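Local coordinates for protein putative agmatinase (Clostridium difficile, PDB 3LHL) that probably hydrolyses agmatine to putrescine and urea, as a manganese-dependent member of the arginase family, at residues 23-37 and 248-261. Numbering follows the deposited sequence.
Sequences NRPGARFASSSMRKE and ELSPDYDTTGVSTV. With PO4 (phosphate ion), chain F.
Arg24 and Tyr253 stack beside the metal-bearing end of the parallel sheet of this arginase-family alpha/beta fold, where the loop leading into helix 30-38 meets the loop that joins strand 240-247 to helix 258-278. The guanidinium lies nearly flat on the phenol, planes 12° apart, a cation-pi contact with Arg24 CZ 3.8 Å from the centroid of the Tyr253 ring and almost on its normal. Bends at chi2 and chi3 (-85° and -77°) fold the arginine chain back over that face, while NE and NH2 donate to the carbonyls of Gly215 and Thr214, fixing the rotation of the group.

Hydrogen bonds are few. Tyr253 OH gives a weak one to Pro25 O at 2.7 Å. A water links Gly26 O and Ser250 OG, and a second water joins Ser33 OG to Thr260 OG1. Ser250 OG sits 3.2 Å from Gly26 CA, so the glycine backbone packs directly on the hydroxyl. Next along, Ala27 CA-H points at Leu249 O, CA to O 3.4 Å.

Apolar packing continues along the helix. Ala30 CB lies against Leu249 CD2 (3.8 Å), Ser33 CB meets the Pro251 ring at CG (3.5 Å), and Thr260 CG2 lies against CA and CG of selenomethionine Met34, the two side chains crossing at a slant.

Glu248, a residue of a third manganese site in this protein, brings its side chain to about 3 Å from a bound manganese ion, beside Asp202 and His98. Its OE2 accepts from His98 N, whereas OE1 stands 3.9 Å from Ala27 CB.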
loop_
_atom_site.group_PDB
_atom_site.type_symbol
_atom_site.label_atom_id
_atom_site.label_comp_id
_atom_site.label_asym_id
_atom_site.label_seq_id
_atom_site.Cartn_x
_atom_site.Cartn_y
_atom_site.Cartn_z
ATOM N N ASN A 23 -14.062 3.713 -15.042
ATOM C CA ASN A 23 -13.774 2.965 -16.261
ATOM C C ASN A 23 -13.054 1.634 -16.097
ATOM O O ASN A 23 -13.158 0.771 -16.969
ATOM C CB ASN A 23 -12.977 3.830 -17.238
ATOM C CG ASN A 23 -13.720 5.085 -17.642
ATOM O OD1 ASN A 23 -14.927 5.050 -17.889
ATOM N ND2 ASN A 23 -13.002 6.201 -17.718
ATOM N N ARG A 24 -12.351 1.451 -14.984
ATOM C CA ARG A 24 -11.586 0.223 -14.782
ATOM C C ARG A 24 -11.860 -0.507 -13.473
ATOM O O ARG A 24 -10.955 -0.705 -12.656
ATOM C CB ARG A 24 -10.097 0.554 -14.893
ATOM C CG ARG A 24 -9.715 1.132 -16.248
ATOM C CD ARG A 24 -9.434 0.024 -17.253
ATOM N NE ARG A 24 -8.113 -0.556 -17.020
ATOM C CZ ARG A 24 -7.562 -1.503 -17.767
ATOM N NH1 ARG A 24 -8.223 -1.998 -18.802
ATOM N NH2 ARG A 24 -6.331 -1.926 -17.502
ATOM N N PRO A 25 -13.110 -0.931 -13.256
ATOM C CA PRO A 25 -13.419 -1.641 -12.013
ATOM C C PRO A 25 -12.708 -2.990 -11.996
ATOM O O PRO A 25 -12.294 -3.496 -13.043
ATOM C CB PRO A 25 -14.939 -1.777 -12.069
ATOM C CG PRO A 25 -15.197 -1.926 -13.563
ATOM C CD PRO A 25 -14.288 -0.866 -14.146
ATOM N N GLY A 26 -12.549 -3.567 -10.810
ATOM C CA GLY A 26 -11.896 -4.857 -10.723
ATOM C C GLY A 26 -10.967 -5.022 -9.537
ATOM O O GLY A 26 -10.650 -6.154 -9.161
ATOM N N ALA A 27 -10.525 -3.910 -8.951
ATOM C CA ALA A 27 -9.621 -3.963 -7.806
ATOM C C ALA A 27 -10.292 -4.670 -6.630
ATOM O O ALA A 27 -9.625 -5.162 -5.716
ATOM C CB ALA A 27 -9.197 -2.546 -7.399
ATOM N N ARG A 28 -11.620 -4.727 -6.673
ATOM C CA ARG A 28 -12.396 -5.366 -5.619
ATOM C C ARG A 28 -12.059 -6.847 -5.456
ATOM O O ARG A 28 -12.291 -7.422 -4.392
ATOM C CB ARG A 28 -13.894 -5.238 -5.918
ATOM C CG ARG A 28 -14.376 -6.165 -7.034
ATOM C CD ARG A 28 -15.853 -5.962 -7.348
ATOM N NE ARG A 28 -16.117 -4.629 -7.881
ATOM C CZ ARG A 28 -17.330 -4.164 -8.159
ATOM N NH1 ARG A 28 -18.395 -4.931 -7.956
ATOM N NH2 ARG A 28 -17.479 -2.929 -8.626
ATOM N N PHE A 29 -11.506 -7.455 -6.501
ATOM C CA PHE A 29 -11.194 -8.884 -6.479
ATOM C C PHE A 29 -9.779 -9.260 -6.070
ATOM O O PHE A 29 -9.440 -10.441 -6.020
ATOM C CB PHE A 29 -11.475 -9.485 -7.854
ATOM C CG PHE A 29 -12.906 -9.371 -8.288
ATOM C CD1 PHE A 29 -13.913 -10.039 -7.596
ATOM C CD2 PHE A 29 -13.248 -8.613 -9.404
ATOM C CE1 PHE A 29 -15.244 -9.957 -8.011
ATOM C CE2 PHE A 29 -14.581 -8.523 -9.831
ATOM C CZ PHE A 29 -15.578 -9.197 -9.133
ATOM N N ALA A 30 -8.960 -8.261 -5.777
ATOM C CA ALA A 30 -7.572 -8.484 -5.402
ATOM C C ALA A 30 -7.320 -9.569 -4.345
ATOM O O ALA A 30 -6.696 -10.588 -4.634
ATOM C CB ALA A 30 -6.951 -7.155 -4.958
ATOM N N SER A 31 -7.795 -9.354 -3.122
ATOM C CA SER A 31 -7.567 -10.320 -2.046
ATOM C C SER A 31 -8.165 -11.702 -2.294
ATOM O O SER A 31 -7.530 -12.712 -1.999
ATOM C CB SER A 31 -8.075 -9.763 -0.707
ATOM O OG SER A 31 -9.474 -9.552 -0.722
ATOM N N SER A 32 -9.378 -11.757 -2.836
ATOM C CA SER A 32 -10.007 -13.047 -3.101
ATOM C C SER A 32 -9.270 -13.781 -4.222
ATOM O O SER A 32 -9.175 -15.004 -4.219
ATOM C CB SER A 32 -11.480 -12.858 -3.473
ATOM O OG SER A 32 -11.605 -12.043 -4.619
ATOM N N SER A 33 -8.756 -13.035 -5.187
ATOM C CA SER A 33 -8.012 -13.650 -6.272
ATOM C C SER A 33 -6.686 -14.190 -5.721
ATOM O O SER A 33 -6.229 -15.264 -6.104
ATOM C CB SER A 33 -7.741 -12.627 -7.374
ATOM O OG SER A 33 -6.941 -13.193 -8.393
HETATM N N MSE A 34 -6.079 -13.439 -4.808
HETATM C CA MSE A 34 -4.818 -13.856 -4.211
HETATM C C MSE A 34 -5.027 -15.027 -3.255
HETATM O O MSE A 34 -4.129 -15.844 -3.059
HETATM C CB MSE A 34 -4.185 -12.696 -3.442
HETATM C CG MSE A 34 -3.860 -11.474 -4.284
HETATM SE SE MSE A 34 -3.257 -10.022 -3.160
HETATM C CE MSE A 34 -4.427 -8.627 -3.752
ATOM N N ARG A 35 -6.213 -15.100 -2.660
ATOM C CA ARG A 35 -6.517 -16.154 -1.704
ATOM C C ARG A 35 -6.410 -17.561 -2.282
ATOM O O ARG A 35 -5.827 -18.448 -1.660
ATOM C CB ARG A 35 -7.911 -15.941 -1.098
ATOM C CG ARG A 35 -8.320 -17.031 -0.116
ATOM C CD ARG A 35 -9.510 -16.623 0.736
ATOM N NE ARG A 35 -9.243 -15.387 1.471
ATOM C CZ ARG A 35 -9.804 -14.216 1.184
ATOM N NH1 ARG A 35 -10.669 -14.119 0.178
ATOM N NH2 ARG A 35 -9.497 -13.142 1.895
ATOM N N LYS A 36 -6.959 -17.768 -3.471
ATOM C CA LYS A 36 -6.903 -19.088 -4.088
ATOM C C LYS A 36 -5.547 -19.355 -4.725
ATOM O O LYS A 36 -5.323 -20.420 -5.295
ATOM C CB LYS A 36 -7.996 -19.228 -5.149
ATOM C CG LYS A 36 -7.909 -18.217 -6.281
ATOM C CD LYS A 36 -8.873 -18.565 -7.412
ATOM C CE LYS A 36 -8.480 -19.879 -8.091
ATOM N NZ LYS A 36 -9.290 -20.189 -9.307
ATOM N N GLU A 37 -4.649 -18.384 -4.622
ATOM C CA GLU A 37 -3.315 -18.485 -5.200
ATOM C C GLU A 37 -2.230 -18.644 -4.130
ATOM O O GLU A 37 -1.338 -19.485 -4.246
ATOM C CB GLU A 37 -3.035 -17.227 -6.031
ATOM C CG GLU A 37 -1.622 -17.106 -6.589
ATOM C CD GLU A 37 -1.447 -17.817 -7.919
ATOM O OE1 GLU A 37 -2.223 -17.520 -8.856
ATOM O OE2 GLU A 37 -0.531 -18.664 -8.031
ATOM N N GLU A 248 -4.605 -1.679 -5.639
ATOM C CA GLU A 248 -4.779 -1.566 -7.081
ATOM C C GLU A 248 -4.542 -2.812 -7.938
ATOM O O GLU A 248 -4.438 -2.715 -9.166
ATOM C CB GLU A 248 -3.961 -0.375 -7.609
ATOM C CG GLU A 248 -4.448 0.982 -7.083
ATOM C CD GLU A 248 -5.911 1.289 -7.447
ATOM O OE1 GLU A 248 -6.645 0.357 -7.837
ATOM O OE2 GLU A 248 -6.335 2.467 -7.329
ATOM N N LEU A 249 -4.441 -3.976 -7.302
ATOM C CA LEU A 249 -4.307 -5.207 -8.070
ATOM C C LEU A 249 -5.706 -5.447 -8.626
ATOM O O LEU A 249 -6.669 -5.558 -7.867
ATOM C CB LEU A 249 -3.928 -6.403 -7.192
ATOM C CG LEU A 249 -4.246 -7.749 -7.877
ATOM C CD1 LEU A 249 -3.238 -8.019 -9.004
ATOM C CD2 LEU A 249 -4.212 -8.880 -6.864
ATOM N N SER A 250 -5.818 -5.491 -9.948
ATOM C CA SER A 250 -7.094 -5.734 -10.610
ATOM C C SER A 250 -6.813 -6.927 -11.518
ATOM O O SER A 250 -6.444 -6.768 -12.677
ATOM C CB SER A 250 -7.506 -4.511 -11.425
ATOM O OG SER A 250 -8.868 -4.598 -11.788
ATOM N N PRO A 251 -6.984 -8.145 -10.976
ATOM C CA PRO A 251 -6.787 -9.480 -11.560
ATOM C C PRO A 251 -7.171 -9.719 -13.011
ATOM O O PRO A 251 -6.318 -10.020 -13.847
ATOM C CB PRO A 251 -7.577 -10.391 -10.618
ATOM C CG PRO A 251 -7.459 -9.703 -9.314
ATOM C CD PRO A 251 -7.687 -8.257 -9.684
ATOM N N ASP A 252 -8.457 -9.601 -13.304
ATOM C CA ASP A 252 -8.953 -9.860 -14.645
ATOM C C ASP A 252 -8.252 -9.135 -15.785
ATOM O O ASP A 252 -8.264 -9.621 -16.914
ATOM C CB ASP A 252 -10.456 -9.587 -14.707
ATOM C CG ASP A 252 -11.227 -10.363 -13.659
ATOM O OD1 ASP A 252 -10.858 -11.529 -13.397
ATOM O OD2 ASP A 252 -12.202 -9.811 -13.099
ATOM N N TYR A 253 -7.631 -7.994 -15.513
ATOM C CA TYR A 253 -6.960 -7.273 -16.590
ATOM C C TYR A 253 -5.661 -7.931 -17.039
ATOM O O TYR A 253 -5.112 -7.578 -18.082
ATOM C CB TYR A 253 -6.727 -5.813 -16.195
ATOM C CG TYR A 253 -8.025 -5.040 -16.056
ATOM C CD1 TYR A 253 -8.990 -5.073 -17.071
ATOM C CD2 TYR A 253 -8.298 -4.296 -14.908
ATOM C CE1 TYR A 253 -10.202 -4.382 -16.941
ATOM C CE2 TYR A 253 -9.499 -3.601 -14.769
ATOM C CZ TYR A 253 -10.448 -3.650 -15.785
ATOM O OH TYR A 253 -11.641 -2.982 -15.634
ATOM N N ASP A 254 -5.171 -8.885 -16.253
ATOM C CA ASP A 254 -3.961 -9.619 -16.613
ATOM C C ASP A 254 -4.399 -11.054 -16.845
ATOM O O ASP A 254 -4.448 -11.861 -15.914
ATOM C CB ASP A 254 -2.913 -9.591 -15.494
ATOM C CG ASP A 254 -1.619 -10.284 -15.896
ATOM O OD1 ASP A 254 -1.612 -10.977 -16.938
ATOM O OD2 ASP A 254 -0.608 -10.144 -15.173
ATOM N N THR A 255 -4.721 -11.363 -18.094
ATOM C CA THR A 255 -5.177 -12.694 -18.464
ATOM C C THR A 255 -4.166 -13.800 -18.184
ATOM O O THR A 255 -4.546 -14.967 -18.090
ATOM C CB THR A 255 -5.580 -12.737 -19.956
ATOM O OG1 THR A 255 -4.579 -12.081 -20.746
ATOM C CG2 THR A 255 -6.915 -12.037 -20.164
ATOM N N THR A 256 -2.888 -13.451 -18.043
ATOM C CA THR A 256 -1.878 -14.471 -17.764
ATOM C C THR A 256 -1.939 -14.867 -16.299
ATOM O O THR A 256 -1.472 -15.939 -15.919
ATOM C CB THR A 256 -0.433 -13.985 -18.037
ATOM O OG1 THR A 256 -0.011 -13.128 -16.970
ATOM C CG2 THR A 256 -0.348 -13.237 -19.358
ATOM N N GLY A 257 -2.504 -13.989 -15.478
ATOM C CA GLY A 257 -2.609 -14.262 -14.057
ATOM C C GLY A 257 -1.354 -13.921 -13.266
ATOM O O GLY A 257 -1.364 -13.973 -12.034
ATOM N N VAL A 258 -0.275 -13.558 -13.953
ATOM C CA VAL A 258 0.975 -13.242 -13.263
ATOM C C VAL A 258 0.891 -12.085 -12.262
ATOM O O VAL A 258 1.570 -12.106 -11.236
ATOM C CB VAL A 258 2.111 -12.995 -14.280
ATOM C CG1 VAL A 258 3.336 -12.409 -13.580
ATOM C CG2 VAL A 258 2.484 -14.330 -14.954
ATOM N N SER A 259 0.056 -11.089 -12.545
ATOM C CA SER A 259 -0.104 -9.952 -11.642
ATOM C C SER A 259 -0.513 -10.408 -10.244
ATOM O O SER A 259 -0.087 -9.838 -9.244
ATOM C CB SER A 259 -1.161 -8.988 -12.181
ATOM O OG SER A 259 -0.712 -8.367 -13.368
ATOM N N THR A 260 -1.348 -11.439 -10.181
ATOM C CA THR A 260 -1.813 -11.971 -8.907
ATOM C C THR A 260 -0.653 -12.632 -8.165
ATOM O O THR A 260 -0.502 -12.486 -6.951
ATOM C CB THR A 260 -2.939 -13.004 -9.134
ATOM O OG1 THR A 260 -4.030 -12.367 -9.813
ATOM C CG2 THR A 260 -3.436 -13.580 -7.803
ATOM N N VAL A 261 0.169 -13.359 -8.913
ATOM C CA VAL A 261 1.311 -14.045 -8.338
ATOM C C VAL A 261 2.272 -13.008 -7.771
ATOM O O VAL A 261 2.822 -13.182 -6.690
ATOM C CB VAL A 261 2.029 -14.897 -9.409
ATOM C CG1 VAL A 261 3.229 -15.602 -8.800
ATOM C CG2 VAL A 261 1.055 -15.911 -9.994
HETATM P P PO4 F . -11.290 5.579 -13.528
HETATM O O1 PO4 F . -10.091 6.408 -13.815
HETATM O O2 PO4 F . -11.661 5.719 -12.097
HETATM O O3 PO4 F . -12.422 6.034 -14.377
HETATM O O4 PO4 F . -10.986 4.152 -13.826
HETATM O O HOH W 1 -10.090 -7.256 -11.939
HETATM O O HOH W 2 -5.971 -14.259 -10.676
#